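Local atomic coordinates of extracellular invertase (Aspergillus kawachii, PDB entry 5XH8), a protein that cleaves beta-fructofuranosides, probably including sucrose, and has high transfructosylation activity, probably making fructooligosaccharides such as 1-kestose. Residues Gly476-Ser481 and Asn574-His579; Glu485-Tyr490 and Ile498-Ser503. All blocks are in the same frame, centred on the assembly; numbering follows the deposited sequence.

Contact 1: residues Gly476-Ser481 and Asn574-His579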
ATOM      1  N   GLY A 476      37.311 -18.712 -37.067  1.00 39.59           N
ATOM      2  CA  GLY A 476      37.465 -18.544 -35.646  1.00 40.29           C
ATOM      3  C   GLY A 476      38.244 -19.674 -35.016  1.00 42.41           C
ATOM      4  O   GLY A 476      39.314 -20.042 -35.508  1.00 43.04           O
ATOM      5  N   PHE A 477      37.720 -20.215 -33.918  1.00 38.85           N
ATOM      6  CA  PHE A 477      38.370 -21.306 -33.213  1.00 37.66           C
ATOM      7  C   PHE A 477      37.387 -22.388 -32.840  1.00 38.56           C
ATOM      8  O   PHE A 477      36.198 -22.146 -32.674  1.00 39.92           O
ATOM      9  CB  PHE A 477      39.072 -20.817 -31.956  1.00 37.77           C
ATOM     10  CG  PHE A 477      40.111 -19.771 -32.208  1.00 40.03           C
ATOM     11  CD1 PHE A 477      41.432 -20.128 -32.468  1.00 40.20           C
ATOM     12  CD2 PHE A 477      39.774 -18.418 -32.176  1.00 39.73           C
ATOM     13  CE1 PHE A 477      42.387 -19.158 -32.708  1.00 39.96           C
ATOM     14  CE2 PHE A 477      40.731 -17.446 -32.411  1.00 39.37           C
ATOM     15  CZ  PHE A 477      42.037 -17.816 -32.682  1.00 40.86           C
ATOM     16  N   GLN A 478      37.922 -23.594 -32.721  1.00 38.65           N
ATOM     17  CA  GLN A 478      37.209 -24.725 -32.200  1.00 39.15           C
ATOM     18  C   GLN A 478      37.814 -24.975 -30.823  1.00 36.82           C
ATOM     19  O   GLN A 478      39.029 -25.058 -30.693  1.00 37.65           O
ATOM     20  CB  GLN A 478      37.388 -25.931 -33.119  1.00 40.52           C
ATOM     21  CG  GLN A 478      36.412 -27.039 -32.837  1.00 42.64           C
ATOM     22  CD  GLN A 478      36.645 -28.264 -33.709  1.00 43.82           C
ATOM     23  OE1 GLN A 478      37.550 -29.058 -33.465  1.00 46.92           O
ATOM     24  NE2 GLN A 478      35.809 -28.429 -34.709  1.00 44.63           N
ATOM     25  N   ILE A 479      36.976 -25.061 -29.796  1.00 33.65           N
ATOM     26  CA  ILE A 479      37.449 -25.210 -28.414  1.00 32.20           C
ATOM     27  C   ILE A 479      36.742 -26.357 -27.737  1.00 30.07           C
ATOM     28  O   ILE A 479      35.749 -26.862 -28.253  1.00 33.26           O
ATOM     29  CB  ILE A 479      37.248 -23.913 -27.584  1.00 32.20           C
ATOM     30  CG1 ILE A 479      35.750 -23.545 -27.476  1.00 32.52           C
ATOM     31  CG2 ILE A 479      38.042 -22.771 -28.204  1.00 31.45           C
ATOM     32  CD1 ILE A 479      35.472 -22.379 -26.540  1.00 31.91           C
ATOM     33  N   LEU A 480      37.249 -26.739 -26.567  1.00 30.66           N
ATOM     34  CA  LEU A 480      36.647 -27.803 -25.769  1.00 34.17           C
ATOM     35  C   LEU A 480      36.399 -29.073 -26.633  1.00 34.94           C
ATOM     36  O   LEU A 480      35.300 -29.643 -26.640  1.00 30.99           O
ATOM     37  CB  LEU A 480      35.352 -27.297 -25.101  1.00 33.51           C
ATOM     38  CG  LEU A 480      35.509 -26.104 -24.139  1.00 33.28           C
ATOM     39  CD1 LEU A 480      34.153 -25.454 -23.817  1.00 33.26           C
ATOM     40  CD2 LEU A 480      36.234 -26.541 -22.878  1.00 32.05           C
ATOM     41  N   SER A 481      37.443 -29.464 -27.363  1.00 34.94           N
ATOM     42  CA  SER A 481      37.379 -30.520 -28.391  1.00 37.59           C
ATOM     43  C   SER A 481      38.018 -31.806 -27.961  1.00 33.27           C
ATOM     44  O   SER A 481      39.054 -31.820 -27.300  1.00 31.99           O
ATOM     45  CB  SER A 481      38.098 -30.097 -29.668  1.00 40.23           C
ATOM     46  OG  SER A 481      37.341 -29.120 -30.327  1.00 49.85           O
ATOM     47  N   ASN A 574      40.864 -29.495 -26.219  1.00 38.40           N
ATOM     48  CA  ASN A 574      41.720 -29.127 -27.353  1.00 38.39           C
ATOM     49  C   ASN A 574      41.169 -27.924 -28.081  1.00 37.62           C
ATOM     50  O   ASN A 574      39.943 -27.708 -28.135  1.00 34.55           O
ATOM     51  CB  ASN A 574      41.902 -30.296 -28.334  1.00 39.25           C
ATOM     52  CG  ASN A 574      42.640 -31.469 -27.705  1.00 39.52           C
ATOM     53  OD1 ASN A 574      42.067 -32.535 -27.489  1.00 46.68           O
ATOM     54  ND2 ASN A 574      43.888 -31.261 -27.363  1.00 38.69           N
ATOM     55  N   ILE A 575      42.092 -27.165 -28.658  1.00 35.84           N
ATOM     56  CA  ILE A 575      41.777 -25.955 -29.396  1.00 38.40           C
ATOM     57  C   ILE A 575      42.367 -26.036 -30.800  1.00 38.12           C
ATOM     58  O   ILE A 575      43.495 -26.471 -30.956  1.00 38.60           O
ATOM     59  CB  ILE A 575      42.337 -24.716 -28.672  1.00 37.97           C
ATOM     60  CG1 ILE A 575      41.638 -24.541 -27.313  1.00 38.39           C
ATOM     61  CG2 ILE A 575      42.168 -23.465 -29.537  1.00 40.16           C
ATOM     62  CD1 ILE A 575      42.214 -23.419 -26.470  1.00 39.16           C
ATOM     63  N   SER A 576      41.613 -25.589 -31.798  1.00 39.19           N
ATOM     64  CA  SER A 576      42.078 -25.559 -33.180  1.00 39.13           C
ATOM     65  C   SER A 576      41.671 -24.268 -33.858  1.00 41.38           C
ATOM     66  O   SER A 576      40.614 -23.705 -33.528  1.00 38.05           O
ATOM     67  CB  SER A 576      41.466 -26.717 -33.953  1.00 38.25           C
ATOM     68  OG  SER A 576      41.862 -27.928 -33.360  1.00 37.77           O
ATOM     69  N   PHE A 577      42.487 -23.822 -34.824  1.00 37.58           N
ATOM     70  CA  PHE A 577      42.064 -22.791 -35.785  1.00 38.06           C
ATOM     71  C   PHE A 577      40.927 -23.387 -36.590  1.00 38.40           C
ATOM     72  O   PHE A 577      40.878 -24.602 -36.799  1.00 37.38           O
ATOM     73  CB  PHE A 577      43.188 -22.385 -36.758  1.00 39.62           C
ATOM     74  CG  PHE A 577      44.399 -21.808 -36.084  1.00 39.42           C
ATOM     75  CD1 PHE A 577      44.465 -20.459 -35.795  1.00 40.57           C
ATOM     76  CD2 PHE A 577      45.470 -22.619 -35.730  1.00 39.64           C
ATOM     77  CE1 PHE A 577      45.574 -19.927 -35.152  1.00 41.07           C
ATOM     78  CE2 PHE A 577      46.581 -22.094 -35.091  1.00 39.58           C
ATOM     79  CZ  PHE A 577      46.634 -20.744 -34.800  1.00 40.54           C
ATOM     80  N   PHE A 578      40.000 -22.545 -37.014  1.00 37.67           N
ATOM     81  CA  PHE A 578      38.906 -22.979 -37.864  1.00 41.84           C
ATOM     82  C   PHE A 578      38.698 -21.939 -38.952  1.00 43.06           C
ATOM     83  O   PHE A 578      38.739 -20.739 -38.680  1.00 43.20           O
ATOM     84  CB  PHE A 578      37.610 -23.147 -37.066  1.00 41.03           C
ATOM     85  CG  PHE A 578      36.374 -23.099 -37.920  1.00 40.94           C
ATOM     86  CD1 PHE A 578      35.998 -24.199 -38.680  1.00 42.65           C
ATOM     87  CD2 PHE A 578      35.612 -21.943 -38.002  1.00 39.83           C
ATOM     88  CE1 PHE A 578      34.866 -24.156 -39.481  1.00 42.61           C
ATOM     89  CE2 PHE A 578      34.477 -21.892 -38.800  1.00 41.18           C
ATOM     90  CZ  PHE A 578      34.099 -23.002 -39.539  1.00 42.34           C
ATOM     91  N   HIS A 579      38.464 -22.413 -40.172  1.00 46.36           N
ATOM     92  CA  HIS A 579      38.230 -21.551 -41.339  1.00 46.75           C
ATOM     93  C   HIS A 579      37.493 -22.390 -42.383  1.00 46.69           C
ATOM     94  O   HIS A 579      37.866 -23.550 -42.613  1.00 47.10           O
ATOM     95  CB  HIS A 579      39.568 -21.005 -41.852  1.00 48.68           C
ATOM     96  CG  HIS A 579      39.465 -20.260 -43.146  1.00 54.24           C
ATOM     97  ND1 HIS A 579      38.617 -19.189 -43.324  1.00 55.47           N
ATOM     98  CD2 HIS A 579      40.109 -20.431 -44.326  1.00 56.33           C
ATOM     99  CE1 HIS A 579      38.735 -18.739 -44.560  1.00 58.10           C
ATOM    100  NE2 HIS A 579      39.636 -19.474 -45.188  1.00 56.81           N
TER
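N574 and S481 meet backbone to backbone at one end of an antiparallel strand pair. N574 N donates to S481 O at 3.1 Å, and S481 N returns a bond to N574 O. Two residues, L480 and S481, stand opposite the single residue N574, a G1 beta bulge. It shifts the register by one residue, and L480 takes a left-handed backbone conformation, usual at the first position of such a bulge. F477 pairs with F577 at a non-hydrogen-bonded site. With CG anti to the carbonyl carbon (chi1 -58°), the F477 ring keeps an edge near S576 O. F477 CE1 reaches F577 CD1 at 3.9 Å. The two rings lie side by side, their planes oblique at 39°. At the other end F578 is held through its backbone: G476 N donates to F578 O at 3.0 Å, and F578 N donates back to G476 O. The F578 ring turns its edge to G476 N, with F578 CD2 at 3.8 Å. F477 and F577 sit on the inner face of this C-terminal beta-sandwich sheet. Both meet F587 edge-to-face and pack on V590 of strand 585-594. F477 also packs on L458 of strand 455-463.

Contact 2: residues Glu485-Tyr490 and Ile498-Ser503; sequences ESTTVY and IIVDRS
Y490 lays one face of its ring on I499, its partner across an antiparallel hydrogen-bonded pair. A chi1 of 62° sets CG of Y490 between N and C of its own backbone and carries the ring from CB over the neighbouring strand. CD1 comes nearest to I499 O. CE1 is next to I499 CB, and D501 CB lies further off at this edge, near the ring plane. On the other rim Y490 CE2 touches I499 CG1 at 3.8 Å. Y490 CZ meets I499 CB at 3.6 Å, the nearest carbon contact of the pair. At the tip, Y490 OH rests against I499 CG2 at 3.6 Å. I499 CB makes a CH-pi contact with the Y490 ring, over its face; the other touches are packing. Beneath the ring the backbones are joined both ways: I499 N donates to Y490 O at 2.9 Å, and Y490 N to I499 O. T488 and D501 form the next such pair: D501 N donates to T488 O at 2.7 Å, and T488 N donates to D501 O. A water donates to both D501 O and S486 O. The D501 carboxylate turns to its own chain. D501 OD1 takes S503 N at 2.9 Å, an Asx turn, and also S503 OG. On the other face V489 and V500 lie side by side, and T487 CG2 touches V500 CG1 at 3.9 Å. The hydroxyl of T487 bonds to T505. That apolar face looks into the sandwich: V489 and V500 pack on L551 of strand 550-555, and I498 on F559 of strand 559-564. Within its own sheet the hairpin lies between strand 474-481 and strand 520-523.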
ATOM      1  N   GLU A 485      33.255 -34.456 -28.634  1.00 37.31           N
ATOM      2  CA  GLU A 485      32.688 -33.105 -28.411  1.00 36.30           C
ATOM      3  C   GLU A 485      33.541 -32.022 -29.048  1.00 34.23           C
ATOM      4  O   GLU A 485      34.746 -32.193 -29.234  1.00 32.90           O
ATOM      5  CB  GLU A 485      32.584 -32.791 -26.905  1.00 34.19           C
ATOM      6  CG  GLU A 485      31.738 -33.757 -26.094  1.00 32.20           C
ATOM      7  CD  GLU A 485      31.874 -33.587 -24.585  1.00 32.77           C
ATOM      8  OE1 GLU A 485      33.003 -33.545 -24.046  1.00 31.16           O
ATOM      9  OE2 GLU A 485      30.830 -33.545 -23.907  1.00 29.69           O
ATOM     10  N   SER A 486      32.899 -30.898 -29.350  1.00 34.17           N
ATOM     11  CA  SER A 486      33.585 -29.693 -29.788  1.00 33.12           C
ATOM     12  C   SER A 486      32.637 -28.495 -29.736  1.00 31.72           C
ATOM     13  O   SER A 486      31.431 -28.624 -29.913  1.00 32.44           O
ATOM     14  CB  SER A 486      34.111 -29.842 -31.231  1.00 31.02           C
ATOM     15  OG  SER A 486      33.037 -30.066 -32.121  1.00 31.62           O
ATOM     16  N   THR A 487      33.215 -27.322 -29.565  1.00 31.32           N
ATOM     17  CA  THR A 487      32.465 -26.081 -29.659  1.00 32.00           C
ATOM     18  C   THR A 487      33.180 -25.157 -30.623  1.00 29.81           C
ATOM     19  O   THR A 487      34.398 -25.020 -30.534  1.00 33.76           O
ATOM     20  CB  THR A 487      32.386 -25.418 -28.270  1.00 30.75           C
ATOM     21  OG1 THR A 487      31.714 -26.306 -27.373  1.00 28.66           O
ATOM     22  CG2 THR A 487      31.651 -24.100 -28.357  1.00 30.36           C
ATOM     23  N   THR A 488      32.436 -24.500 -31.507  1.00 30.33           N
ATOM     24  CA  THR A 488      33.047 -23.613 -32.495  1.00 32.21           C
ATOM     25  C   THR A 488      32.520 -22.207 -32.344  1.00 31.79           C
ATOM     26  O   THR A 488      31.309 -21.988 -32.278  1.00 35.03           O
ATOM     27  CB  THR A 488      32.832 -24.136 -33.930  1.00 33.39           C
ATOM     28  OG1 THR A 488      33.217 -25.503 -33.960  1.00 33.60           O
ATOM     29  CG2 THR A 488      33.706 -23.406 -34.901  1.00 34.06           C
ATOM     30  N   VAL A 489      33.456 -21.266 -32.254  1.00 32.47           N
ATOM     31  CA  VAL A 489      33.167 -19.852 -32.105  1.00 33.74           C
ATOM     32  C   VAL A 489      33.775 -19.180 -33.320  1.00 34.27           C
ATOM     33  O   VAL A 489      34.994 -19.266 -33.509  1.00 33.76           O
ATOM     34  CB  VAL A 489      33.834 -19.263 -30.828  1.00 33.52           C
ATOM     35  CG1 VAL A 489      33.609 -17.760 -30.751  1.00 35.79           C
ATOM     36  CG2 VAL A 489      33.316 -19.955 -29.582  1.00 35.19           C
ATOM     37  N   TYR A 490      32.972 -18.486 -34.117  1.00 35.55           N
ATOM     38  CA  TYR A 490      33.502 -17.898 -35.351  1.00 36.92           C
ATOM     39  C   TYR A 490      32.847 -16.592 -35.765  1.00 36.63           C
ATOM     40  O   TYR A 490      31.719 -16.320 -35.380  1.00 35.63           O
ATOM     41  CB  TYR A 490      33.407 -18.925 -36.475  1.00 36.39           C
ATOM     42  CG  TYR A 490      32.005 -19.378 -36.834  1.00 35.34           C
ATOM     43  CD1 TYR A 490      31.421 -20.484 -36.212  1.00 34.63           C
ATOM     44  CD2 TYR A 490      31.288 -18.745 -37.835  1.00 34.89           C
ATOM     45  CE1 TYR A 490      30.165 -20.931 -36.572  1.00 33.78           C
ATOM     46  CE2 TYR A 490      30.020 -19.179 -38.190  1.00 35.12           C
ATOM     47  CZ  TYR A 490      29.469 -20.267 -37.559  1.00 34.64           C
ATOM     48  OH  TYR A 490      28.219 -20.679 -37.921  1.00 36.56           O
ATOM     49  N   ILE A 498      29.193 -12.805 -34.743  1.00 38.28           N
ATOM     50  CA  ILE A 498      29.913 -13.843 -34.013  1.00 36.47           C
ATOM     51  C   ILE A 498      28.900 -14.919 -33.646  1.00 36.58           C
ATOM     52  O   ILE A 498      27.827 -14.613 -33.104  1.00 37.34           O
ATOM     53  CB  ILE A 498      30.552 -13.312 -32.714  1.00 40.15           C
ATOM     54  CG1 ILE A 498      31.484 -12.114 -32.986  1.00 42.12           C
ATOM     55  CG2 ILE A 498      31.253 -14.441 -31.948  1.00 39.72           C
ATOM     56  CD1 ILE A 498      32.925 -12.456 -33.254  1.00 44.96           C
ATOM     57  N   ILE A 499      29.259 -16.172 -33.909  1.00 35.72           N
ATOM     58  CA  ILE A 499      28.406 -17.334 -33.683  1.00 35.00           C
ATOM     59  C   ILE A 499      29.103 -18.315 -32.731  1.00 32.34           C
ATOM     60  O   ILE A 499      30.300 -18.530 -32.824  1.00 29.91           O
ATOM     61  CB  ILE A 499      28.110 -18.091 -35.004  1.00 38.56           C
ATOM     62  CG1 ILE A 499      27.562 -17.138 -36.079  1.00 40.67           C
ATOM     63  CG2 ILE A 499      27.163 -19.276 -34.773  1.00 36.02           C
ATOM     64  CD1 ILE A 499      26.263 -16.463 -35.741  1.00 41.87           C
ATOM     65  N   VAL A 500      28.347 -18.878 -31.796  1.00 31.78           N
ATOM     66  CA  VAL A 500      28.807 -20.008 -31.014  1.00 30.71           C
ATOM     67  C   VAL A 500      27.947 -21.188 -31.470  1.00 31.13           C
ATOM     68  O   VAL A 500      26.733 -21.235 -31.215  1.00 30.13           O
ATOM     69  CB  VAL A 500      28.692 -19.782 -29.489  1.00 30.68           C
ATOM     70  CG1 VAL A 500      29.331 -20.942 -28.740  1.00 31.47           C
ATOM     71  CG2 VAL A 500      29.362 -18.476 -29.072  1.00 30.77           C
ATOM     72  N   ASP A 501      28.574 -22.112 -32.189  1.00 32.63           N
ATOM     73  CA  ASP A 501      27.927 -23.384 -32.562  1.00 33.82           C
ATOM     74  C   ASP A 501      28.084 -24.393 -31.414  1.00 31.10           C
ATOM     75  O   ASP A 501      29.201 -24.816 -31.075  1.00 32.50           O
ATOM     76  CB  ASP A 501      28.568 -23.926 -33.835  1.00 35.90           C
ATOM     77  CG  ASP A 501      27.944 -25.230 -34.323  1.00 37.51           C
ATOM     78  OD1 ASP A 501      27.084 -25.866 -33.653  1.00 35.32           O
ATOM     79  OD2 ASP A 501      28.364 -25.626 -35.420  1.00 41.59           O
ATOM     80  N   ARG A 502      26.951 -24.791 -30.844  1.00 29.69           N
ATOM     81  CA  ARG A 502      26.915 -25.720 -29.718  1.00 30.90           C
ATOM     82  C   ARG A 502      26.310 -27.089 -30.065  1.00 30.84           C
ATOM     83  O   ARG A 502      26.106 -27.934 -29.169  1.00 29.03           O
ATOM     84  CB  ARG A 502      26.158 -25.066 -28.534  1.00 29.94           C
ATOM     85  CG  ARG A 502      26.897 -23.878 -27.932  1.00 29.41           C
ATOM     86  CD  ARG A 502      26.274 -23.398 -26.626  1.00 29.40           C
ATOM     87  NE  ARG A 502      24.865 -23.060 -26.822  1.00 29.18           N
ATOM     88  CZ  ARG A 502      23.938 -22.964 -25.868  1.00 29.05           C
ATOM     89  NH1 ARG A 502      24.236 -23.129 -24.582  1.00 27.18           N
ATOM     90  NH2 ARG A 502      22.694 -22.664 -26.223  1.00 29.21           N
ATOM     91  N   SER A 503      26.052 -27.337 -31.350  1.00 29.98           N
ATOM     92  CA  SER A 503      25.466 -28.614 -31.760  1.00 31.02           C
ATOM     93  C   SER A 503      26.262 -29.840 -31.275  1.00 31.14           C
ATOM     94  O   SER A 503      25.665 -30.845 -30.967  1.00 33.48           O
ATOM     95  CB  SER A 503      25.284 -28.671 -33.280  1.00 32.35           C
ATOM     96  OG  SER A 503      26.530 -28.510 -33.935  1.00 31.90           O
TER
HETATM   97  O   HOH W   1      29.638 -27.539 -31.298  1.00 28.73           O

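In the fold
The chain builds the catalytic beta-propeller first and then enters the C-terminal beta-sandwich domain. There it runs along strand 474-481, the first side of contact 1. It turns straight into strand 487-492 and comes back as strand 497-501, so contact 2 closes a short hairpin. Strand 520-523 follows, and then the strands of the facing sheet between 528 and 564. Contact 1 closes only when 574-579 returns to pair with 476-481. Contact 2 is therefore wholly enclosed by the longer loop of contact 1. Probable backbone hydrogen bonds from I479 N to T487 O and from V489 N to F477 O join the two contacts into one sheet.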